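Local coordinates for uncharacterized protein (Bacteroides eggerthii DSM 20697, PDB 4ECO) that is of unknown function but, as a leucine-rich repeat protein, probably serves as a scaffold for binding other proteins, at residues 115-119 and 190-194; 46-50 and 88-93; 470-476 and 500-506. One frame throughout, in Å; residues are numbered along the deposited sequence.

Contact 1: 115-119 and 190-194; sequences HGEKV and QLSNN. With NA (sodium ion), chain C.
Glu117 and Ser192 meet at a sodium ion, each giving it one oxygen. Carboxylate atom OE2 of Glu117 lies 2.8 Å from the sodium, while Ser192 contributes not its hydroxyl but its backbone carbonyl, O at 2.5 Å. A carboxylate and a peptide oxygen, both hard oxygen ligands, suit this cation, and each segment supplies one of them.

Hydrogen bonds reinforce the same pair. The Ser192 hydroxyl, OG, donates to Glu117 OE1 over 2.7 Å, arriving from above the carboxylate plane, about 60° out of it. Thus one carboxylate oxygen is turned to the metal and the other to the serine. Glu117 runs extended beyond CG (chi2 175°), which carries the carboxylate across to Ser192. Backbone amides outside the two loops, that of Ser114 at OE1 among them, also bind the carboxylate and are likely to limit its rotation.

A second polar bridge joins Lys118 to Gln190. The lysine chain bends at chi2 and chi3, bringing NZ to Gln190 OE1 at 2.9 Å, in the carbonyl plane and on a lone pair; a weak bond from Lys118 NZ to Gln190 O, 3.2 Å, backs it up. The flexible lysine suits a place where one ammonium must serve both a side-chain and a main-chain oxygen. A water donates to Gln190 OE1 and, weakly, to Lys118 O.

With no apolar contact of note, the two loops are held by metal coordination and hydrogen bonds. The carboxylate's negative charge is probably offset in part by the sodium, which ties Glu117 to the Ser192 backbone.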
loop_
_atom_site.group_PDB
_atom_site.type_symbol
_atom_site.label_atom_id
_atom_site.label_comp_id
_atom_site.label_asym_id
_atom_site.label_seq_id
_atom_site.Cartn_x
_atom_site.Cartn_y
_atom_site.Cartn_z
ATOM N N HIS A 115 9.642 7.170 -10.527
ATOM C CA HIS A 115 9.632 5.972 -9.688
ATOM C C HIS A 115 9.518 4.736 -10.585
ATOM O O HIS A 115 9.970 3.668 -10.177
ATOM C CB HIS A 115 8.541 6.017 -8.611
ATOM C CG HIS A 115 7.138 6.003 -9.117
ATOM N ND1 HIS A 115 6.411 7.166 -9.245
ATOM C CD2 HIS A 115 6.347 4.955 -9.452
ATOM C CE1 HIS A 115 5.212 6.794 -9.668
ATOM N NE2 HIS A 115 5.133 5.471 -9.822
ATOM N N GLY A 116 9.006 4.921 -11.815
ATOM C CA GLY A 116 8.868 3.872 -12.817
ATOM C C GLY A 116 10.194 3.223 -13.176
ATOM O O GLY A 116 10.264 2.010 -13.377
ATOM N N GLU A 117 11.267 4.015 -13.209
ATOM C CA GLU A 117 12.619 3.554 -13.548
ATOM C C GLU A 117 13.141 2.486 -12.571
ATOM O O GLU A 117 13.878 1.589 -13.000
ATOM C CB GLU A 117 13.575 4.737 -13.591
ATOM C CG GLU A 117 13.317 5.652 -14.779
ATOM C CD GLU A 117 14.172 6.901 -14.798
ATOM O OE1 GLU A 117 14.238 7.579 -13.743
ATOM O OE2 GLU A 117 14.764 7.208 -15.864
ATOM N N LYS A 118 12.704 2.534 -11.293
ATOM C CA LYS A 118 13.088 1.552 -10.280
ATOM C C LYS A 118 12.353 0.224 -10.488
ATOM O O LYS A 118 12.829 -0.796 -9.986
ATOM C CB LYS A 118 12.834 2.082 -8.836
ATOM C CG LYS A 118 13.845 3.130 -8.299
ATOM C CD LYS A 118 15.331 2.677 -8.299
ATOM C CE LYS A 118 16.129 3.474 -9.307
ATOM N NZ LYS A 118 17.401 2.834 -9.707
ATOM N N VAL A 119 11.205 0.227 -11.210
ATOM C CA VAL A 119 10.395 -0.996 -11.460
ATOM C C VAL A 119 10.297 -1.297 -12.977
ATOM O O VAL A 119 9.387 -2.008 -13.407
ATOM C CB VAL A 119 8.971 -0.967 -10.809
ATOM C CG1 VAL A 119 9.063 -0.993 -9.290
ATOM C CG2 VAL A 119 8.142 0.221 -11.281
ATOM N N GLN A 190 19.971 4.725 -5.478
ATOM C CA GLN A 190 20.445 4.141 -6.729
ATOM C C GLN A 190 19.960 5.037 -7.840
ATOM O O GLN A 190 18.749 5.214 -8.031
ATOM C CB GLN A 190 19.935 2.694 -6.871
ATOM C CG GLN A 190 20.394 1.936 -8.103
ATOM C CD GLN A 190 19.722 0.597 -8.146
ATOM O OE1 GLN A 190 18.666 0.425 -8.766
ATOM N NE2 GLN A 190 20.280 -0.356 -7.410
ATOM N N LEU A 191 20.915 5.657 -8.509
ATOM C CA LEU A 191 20.664 6.607 -9.574
ATOM C C LEU A 191 20.273 5.919 -10.884
ATOM O O LEU A 191 20.787 4.836 -11.192
ATOM C CB LEU A 191 21.911 7.490 -9.794
ATOM C CG LEU A 191 22.447 8.252 -8.557
ATOM C CD1 LEU A 191 23.703 9.019 -8.902
ATOM C CD2 LEU A 191 21.397 9.214 -7.962
ATOM N N SER A 192 19.353 6.561 -11.648
ATOM C CA SER A 192 18.880 6.125 -12.975
ATOM C C SER A 192 19.445 7.051 -14.056
ATOM O O SER A 192 19.328 6.786 -15.261
ATOM C CB SER A 192 17.353 6.127 -13.030
ATOM O OG SER A 192 16.850 7.454 -13.104
ATOM N N ASN A 193 20.038 8.160 -13.608
ATOM C CA ASN A 193 20.609 9.206 -14.451
ATOM C C ASN A 193 21.640 10.024 -13.663
ATOM O O ASN A 193 21.734 9.901 -12.436
ATOM C CB ASN A 193 19.479 10.126 -14.960
ATOM C CG ASN A 193 18.738 10.805 -13.825
ATOM O OD1 ASN A 193 19.236 11.735 -13.192
ATOM N ND2 ASN A 193 17.567 10.303 -13.492
ATOM N N ASN A 194 22.343 10.924 -14.371
ATOM C CA ASN A 194 23.304 11.819 -13.766
ATOM C C ASN A 194 22.929 13.294 -14.087
ATOM O O ASN A 194 23.783 14.079 -14.499
ATOM C CB ASN A 194 24.714 11.470 -14.200
ATOM C CG ASN A 194 25.737 11.969 -13.223
ATOM O OD1 ASN A 194 25.956 11.374 -12.154
ATOM N ND2 ASN A 194 26.339 13.107 -13.545
HETATM NA NA NA C . 17.331 6.303 -16.605
HETATM O O HOH W 1 16.064 -0.594 -9.254
#

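Contact 2: 46-50 and 88-93; sequences NWSQQ and LEGFGA
Trp47 lays its indole against Phe91 and the turn that carries it, in the N-terminal part of the leucine-rich repeat fold: 88-93 follows strand 83-87 and makes a type II beta turn from Leu88 to Phe91. With CG anti to the carbonyl carbon (chi1 -75°), the indole swings against this turn, its broad flat surface meeting Phe91, Leu88 and Ala93 at once. From CB, near Phe91 O, the side chain reaches CG and CD2, where Phe91 CB sits over the five-membered ring in a CH-pi contact. NE1 passes 3.4 Å from Ala93 CA, while its hydrogen bond goes to Leu42 O. CE3 lies over one face of the Phe91 ring, and the six-membered ring forms an offset stack with it, centroids 4.7 Å apart and planes at 25°. At the far end CH2 touches Leu88 CD2 at 3.5 Å. Losing the indole to an alanine here would probably leave Phe91 with one face uncovered by this segment and Leu88 without its aromatic neighbour. Ser48 N donates to Phe91 O, 3.1 Å, and Gly90 suits its positive phi. Opposite Trp47, the Gln49 amide stacks on Phe91, NE2 giving a weak bond to Glu89 O and lying over the ring centre.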
loop_
_atom_site.group_PDB
_atom_site.type_symbol
_atom_site.label_atom_id
_atom_site.label_comp_id
_atom_site.label_asym_id
_atom_site.label_seq_id
_atom_site.Cartn_x
_atom_site.Cartn_y
_atom_site.Cartn_z
ATOM N N ASN A 46 25.312 9.066 -25.733
ATOM C CA ASN A 46 25.619 7.905 -24.906
ATOM C C ASN A 46 24.400 7.356 -24.155
ATOM O O ASN A 46 24.553 6.436 -23.336
ATOM C CB ASN A 46 26.749 8.218 -23.939
ATOM C CG ASN A 46 28.062 8.419 -24.675
ATOM O OD1 ASN A 46 28.671 9.487 -24.610
ATOM N ND2 ASN A 46 28.474 7.436 -25.475
ATOM N N TRP A 47 23.197 7.839 -24.504
ATOM C CA TRP A 47 21.931 7.330 -23.984
ATOM C C TRP A 47 21.688 5.896 -24.430
ATOM O O TRP A 47 22.011 5.554 -25.578
ATOM C CB TRP A 47 20.770 8.191 -24.512
ATOM C CG TRP A 47 20.581 9.542 -23.903
ATOM C CD1 TRP A 47 21.398 10.176 -23.017
ATOM C CD2 TRP A 47 19.496 10.439 -24.166
ATOM N NE1 TRP A 47 20.885 11.415 -22.706
ATOM C CE2 TRP A 47 19.717 11.603 -23.397
ATOM C CE3 TRP A 47 18.352 10.373 -24.983
ATOM C CZ2 TRP A 47 18.853 12.701 -23.431
ATOM C CZ3 TRP A 47 17.477 11.446 -24.990
ATOM C CH2 TRP A 47 17.744 12.603 -24.241
ATOM N N SER A 48 21.093 5.062 -23.562
ATOM C CA SER A 48 20.719 3.696 -23.942
ATOM C C SER A 48 19.535 3.306 -23.091
ATOM O O SER A 48 19.688 3.190 -21.874
ATOM C CB SER A 48 21.888 2.715 -23.814
ATOM O OG SER A 48 21.661 1.541 -24.585
ATOM N N GLN A 49 18.338 3.155 -23.716
ATOM C CA GLN A 49 17.074 2.885 -23.010
ATOM C C GLN A 49 16.977 1.451 -22.413
ATOM O O GLN A 49 17.549 0.486 -22.954
ATOM C CB GLN A 49 15.856 3.154 -23.908
ATOM C CG GLN A 49 14.556 3.350 -23.114
ATOM C CD GLN A 49 13.725 4.522 -23.572
ATOM O OE1 GLN A 49 13.255 4.605 -24.726
ATOM N NE2 GLN A 49 13.485 5.431 -22.645
ATOM N N GLN A 50 16.214 1.362 -21.267
ATOM C CA GLN A 50 15.912 0.167 -20.453
ATOM C C GLN A 50 14.790 -0.748 -21.154
ATOM O O GLN A 50 15.161 -1.735 -21.800
ATOM C CB GLN A 50 15.537 0.551 -18.976
ATOM C CG GLN A 50 14.378 1.564 -18.768
ATOM C CD GLN A 50 13.935 1.794 -17.315
ATOM O OE1 GLN A 50 14.724 2.111 -16.402
ATOM N NE2 GLN A 50 12.630 1.734 -17.088
ATOM N N LEU A 88 12.534 11.621 -20.314
ATOM C CA LEU A 88 13.890 11.110 -20.378
ATOM C C LEU A 88 13.988 9.782 -19.695
ATOM O O LEU A 88 15.103 9.240 -19.584
ATOM C CB LEU A 88 14.870 12.075 -19.725
ATOM C CG LEU A 88 14.984 13.469 -20.280
ATOM C CD1 LEU A 88 15.891 14.269 -19.404
ATOM C CD2 LEU A 88 15.419 13.467 -21.744
ATOM N N GLU A 89 12.835 9.254 -19.207
ATOM C CA GLU A 89 12.771 7.987 -18.476
ATOM C C GLU A 89 13.564 6.868 -19.174
ATOM O O GLU A 89 13.391 6.665 -20.379
ATOM C CB GLU A 89 11.317 7.525 -18.310
ATOM C CG GLU A 89 10.526 8.209 -17.215
ATOM C CD GLU A 89 9.079 7.772 -17.252
ATOM O OE1 GLU A 89 8.444 7.884 -18.331
ATOM O OE2 GLU A 89 8.590 7.277 -16.210
ATOM N N GLY A 90 14.453 6.218 -18.410
ATOM C CA GLY A 90 15.270 5.086 -18.844
ATOM C C GLY A 90 16.436 5.350 -19.773
ATOM O O GLY A 90 17.192 4.423 -20.075
ATOM N N PHE A 91 16.625 6.599 -20.203
ATOM C CA PHE A 91 17.692 6.922 -21.151
ATOM C C PHE A 91 19.060 6.993 -20.500
ATOM O O PHE A 91 20.068 6.762 -21.177
ATOM C CB PHE A 91 17.403 8.245 -21.882
ATOM C CG PHE A 91 16.426 8.117 -23.023
ATOM C CD1 PHE A 91 16.672 7.237 -24.077
ATOM C CD2 PHE A 91 15.277 8.901 -23.067
ATOM C CE1 PHE A 91 15.772 7.143 -25.149
ATOM C CE2 PHE A 91 14.385 8.812 -24.144
ATOM C CZ PHE A 91 14.644 7.938 -25.180
ATOM N N GLY A 92 19.097 7.312 -19.217
ATOM C CA GLY A 92 20.357 7.427 -18.501
ATOM C C GLY A 92 21.086 8.699 -18.861
ATOM O O GLY A 92 22.308 8.698 -19.013
ATOM N N ALA A 93 20.320 9.798 -18.981
ATOM C CA ALA A 93 20.789 11.145 -19.291
ATOM C C ALA A 93 21.806 11.625 -18.243
ATOM O O ALA A 93 21.692 11.268 -17.064
ATOM C CB ALA A 93 19.605 12.089 -19.354
#

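Contact 3: 470-476 and 500-506; sequences TEIPKNS and LTKLSDD
Thr470 O is gripped twice by Thr501, through N at 3.0 Å and OG1 at 3.2 Å, the two donors coming from opposite faces of the carbonyl plane. The threonine suits this spot because its hydroxyl, lying between the backbone N and the carbonyl carbon (chi1 49°), adds a second bond to its own amide's. Next along, Ile472 N donates to Lys502 O at 3.2 Å, and Ser504 OG reaches Ile472 O from above the carbonyl plane. At the other end Asp506 OD2 accepts from Ser476 N, 2.7 Å, and from Leu477 N, though the carboxylate's position is doubtful because it is modelled too close to Lys474 O.

Behind these bonds lie the aliphatic groups. Ile472 CG1 packs on Leu503 CD2 at 3.7 Å, side by side and pointing the same way, while Ile472 CD1 meets Leu500 CD2 more obliquely.

Farther out, Phe448 backs Ile472 and Ser476, Phe525 backs Leu500, and Asn523 OD1 takes Leu500 N. Such matched loops, stacked in step after strands 461-463 and 492-494 with buried Ile472, Leu500 and Leu503 packed together, are typical of consecutive turns of a leucine-rich repeat solenoid.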
loop_
_atom_site.group_PDB
_atom_site.type_symbol
_atom_site.label_atom_id
_atom_site.label_comp_id
_atom_site.label_asym_id
_atom_site.label_seq_id
_atom_site.Cartn_x
_atom_site.Cartn_y
_atom_site.Cartn_z
ATOM N N THR A 470 -5.898 -16.688 26.324
ATOM C CA THR A 470 -5.848 -17.959 27.062
ATOM C C THR A 470 -7.230 -18.607 27.042
ATOM O O THR A 470 -7.336 -19.834 27.167
ATOM C CB THR A 470 -5.332 -17.764 28.481
ATOM O OG1 THR A 470 -5.986 -16.640 29.076
ATOM C CG2 THR A 470 -3.837 -17.555 28.518
ATOM N N GLU A 471 -8.286 -17.783 26.866
ATOM C CA GLU A 471 -9.662 -18.257 26.732
ATOM C C GLU A 471 -10.590 -17.129 26.243
ATOM O O GLU A 471 -10.349 -15.950 26.533
ATOM C CB GLU A 471 -10.216 -18.892 28.024
ATOM C CG GLU A 471 -10.291 -17.983 29.235
ATOM C CD GLU A 471 -10.765 -18.697 30.479
ATOM O OE1 GLU A 471 -11.869 -19.295 30.447
ATOM O OE2 GLU A 471 -10.030 -18.638 31.490
ATOM N N ILE A 472 -11.624 -17.521 25.452
ATOM C CA ILE A 472 -12.689 -16.658 24.935
ATOM C C ILE A 472 -13.920 -17.079 25.756
ATOM O O ILE A 472 -14.620 -18.035 25.385
ATOM C CB ILE A 472 -12.912 -16.697 23.384
ATOM C CG1 ILE A 472 -11.623 -16.914 22.533
ATOM C CG2 ILE A 472 -13.755 -15.519 22.919
ATOM C CD1 ILE A 472 -10.673 -15.794 22.368
ATOM N N PRO A 473 -14.119 -16.450 26.943
ATOM C CA PRO A 473 -15.196 -16.887 27.842
ATOM C C PRO A 473 -16.617 -16.564 27.364
ATOM O O PRO A 473 -16.833 -15.918 26.332
ATOM C CB PRO A 473 -14.893 -16.128 29.129
ATOM C CG PRO A 473 -14.185 -14.909 28.686
ATOM C CD PRO A 473 -13.345 -15.343 27.540
ATOM N N LYS A 474 -17.576 -17.049 28.172
ATOM C CA LYS A 474 -19.027 -17.024 28.068
ATOM C C LYS A 474 -19.529 -15.830 27.241
ATOM O O LYS A 474 -20.014 -16.081 26.147
ATOM C CB LYS A 474 -19.681 -17.040 29.481
ATOM C CG LYS A 474 -21.199 -17.164 29.472
ATOM C CD LYS A 474 -21.794 -17.859 30.706
ATOM C CE LYS A 474 -22.147 -16.927 31.835
ATOM N NZ LYS A 474 -23.261 -17.464 32.665
ATOM N N ASN A 475 -19.438 -14.579 27.712
ATOM C CA ASN A 475 -20.020 -13.521 26.898
ATOM C C ASN A 475 -18.935 -12.640 26.273
ATOM O O ASN A 475 -18.590 -11.576 26.800
ATOM C CB ASN A 475 -20.997 -12.712 27.728
ATOM C CG ASN A 475 -22.233 -13.486 28.082
ATOM O OD1 ASN A 475 -22.981 -13.937 27.213
ATOM N ND2 ASN A 475 -22.473 -13.643 29.367
ATOM N N SER A 476 -18.390 -13.112 25.142
ATOM C CA SER A 476 -17.338 -12.421 24.418
ATOM C C SER A 476 -17.835 -11.914 23.071
ATOM O O SER A 476 -17.331 -10.900 22.592
ATOM C CB SER A 476 -16.137 -13.336 24.224
ATOM O OG SER A 476 -15.498 -13.655 25.451
ATOM N N LEU A 500 -4.694 -20.572 23.976
ATOM C CA LEU A 500 -6.091 -20.906 24.225
ATOM C C LEU A 500 -6.291 -22.327 24.712
ATOM O O LEU A 500 -5.799 -23.266 24.098
ATOM C CB LEU A 500 -6.939 -20.697 22.958
ATOM C CG LEU A 500 -7.177 -19.255 22.487
ATOM C CD1 LEU A 500 -7.723 -19.232 21.080
ATOM C CD2 LEU A 500 -8.153 -18.532 23.397
ATOM N N THR A 501 -7.070 -22.479 25.790
ATOM C CA THR A 501 -7.466 -23.773 26.391
ATOM C C THR A 501 -8.968 -23.947 26.349
ATOM O O THR A 501 -9.453 -25.088 26.446
ATOM C CB THR A 501 -6.991 -23.911 27.838
ATOM O OG1 THR A 501 -7.358 -22.732 28.550
ATOM C CG2 THR A 501 -5.484 -24.156 27.953
ATOM N N LYS A 502 -9.713 -22.825 26.189
ATOM C CA LYS A 502 -11.172 -22.849 26.182
ATOM C C LYS A 502 -11.811 -21.824 25.286
ATOM O O LYS A 502 -11.327 -20.705 25.143
ATOM C CB LYS A 502 -11.721 -22.602 27.602
ATOM C CG LYS A 502 -12.399 -23.799 28.247
ATOM C CD LYS A 502 -12.513 -23.619 29.772
ATOM C CE LYS A 502 -11.186 -23.729 30.514
ATOM N NZ LYS A 502 -11.332 -23.479 31.974
ATOM N N LEU A 503 -12.975 -22.205 24.760
ATOM C CA LEU A 503 -13.851 -21.319 24.023
ATOM C C LEU A 503 -15.142 -21.185 24.875
ATOM O O LEU A 503 -15.044 -21.207 26.111
ATOM C CB LEU A 503 -14.092 -21.778 22.569
ATOM C CG LEU A 503 -12.867 -21.823 21.614
ATOM C CD1 LEU A 503 -13.316 -22.090 20.211
ATOM C CD2 LEU A 503 -12.048 -20.521 21.628
ATOM N N SER A 504 -16.320 -21.004 24.249
ATOM C CA SER A 504 -17.627 -20.831 24.897
ATOM C C SER A 504 -18.700 -21.182 23.918
ATOM O O SER A 504 -18.392 -21.427 22.747
ATOM C CB SER A 504 -17.816 -19.401 25.397
ATOM O OG SER A 504 -17.594 -18.452 24.362
ATOM N N ASP A 505 -19.970 -21.174 24.355
ATOM C CA ASP A 505 -21.093 -21.501 23.474
ATOM C C ASP A 505 -21.387 -20.347 22.527
ATOM O O ASP A 505 -22.307 -20.436 21.708
ATOM C CB ASP A 505 -22.322 -21.886 24.286
ATOM C CG ASP A 505 -22.194 -23.256 24.903
ATOM O OD1 ASP A 505 -21.047 -23.795 24.938
ATOM O OD2 ASP A 505 -23.223 -23.784 25.379
ATOM N N ASP A 506 -20.546 -19.294 22.602
ATOM C CA ASP A 506 -20.549 -18.152 21.703
ATOM C C ASP A 506 -20.199 -18.585 20.297
ATOM O O ASP A 506 -20.401 -17.813 19.369
ATOM C CB ASP A 506 -19.519 -17.086 22.159
ATOM C CG ASP A 506 -19.882 -16.212 23.341
ATOM O OD1 ASP A 506 -20.967 -16.435 23.943
ATOM O OD2 ASP A 506 -19.086 -15.300 23.670
#

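How the contacts relate
Along the chain the three contacts come in series: 46-50 with 88-93 closes first, then 115-119 with 190-194, and finally 470-476 with 500-506. Contacts 1 and 2 are neighbours, their centres about 10 Å apart; they touch where Glu117 OE2 meets Gly90 N and where Asn194 N meets Ala93 O, both probable hydrogen bonds. Together they join the loops after the parallel strands 83-87 and 109-111. Contact 3 lies on the opposite side of the chain's centre, about 53 Å from contact 1 and about 62 Å from contact 2, centre to centre. It joins loops after adjacent solenoid strands, whereas contacts 1 and 2 tie more distant parts of the N-terminal region together.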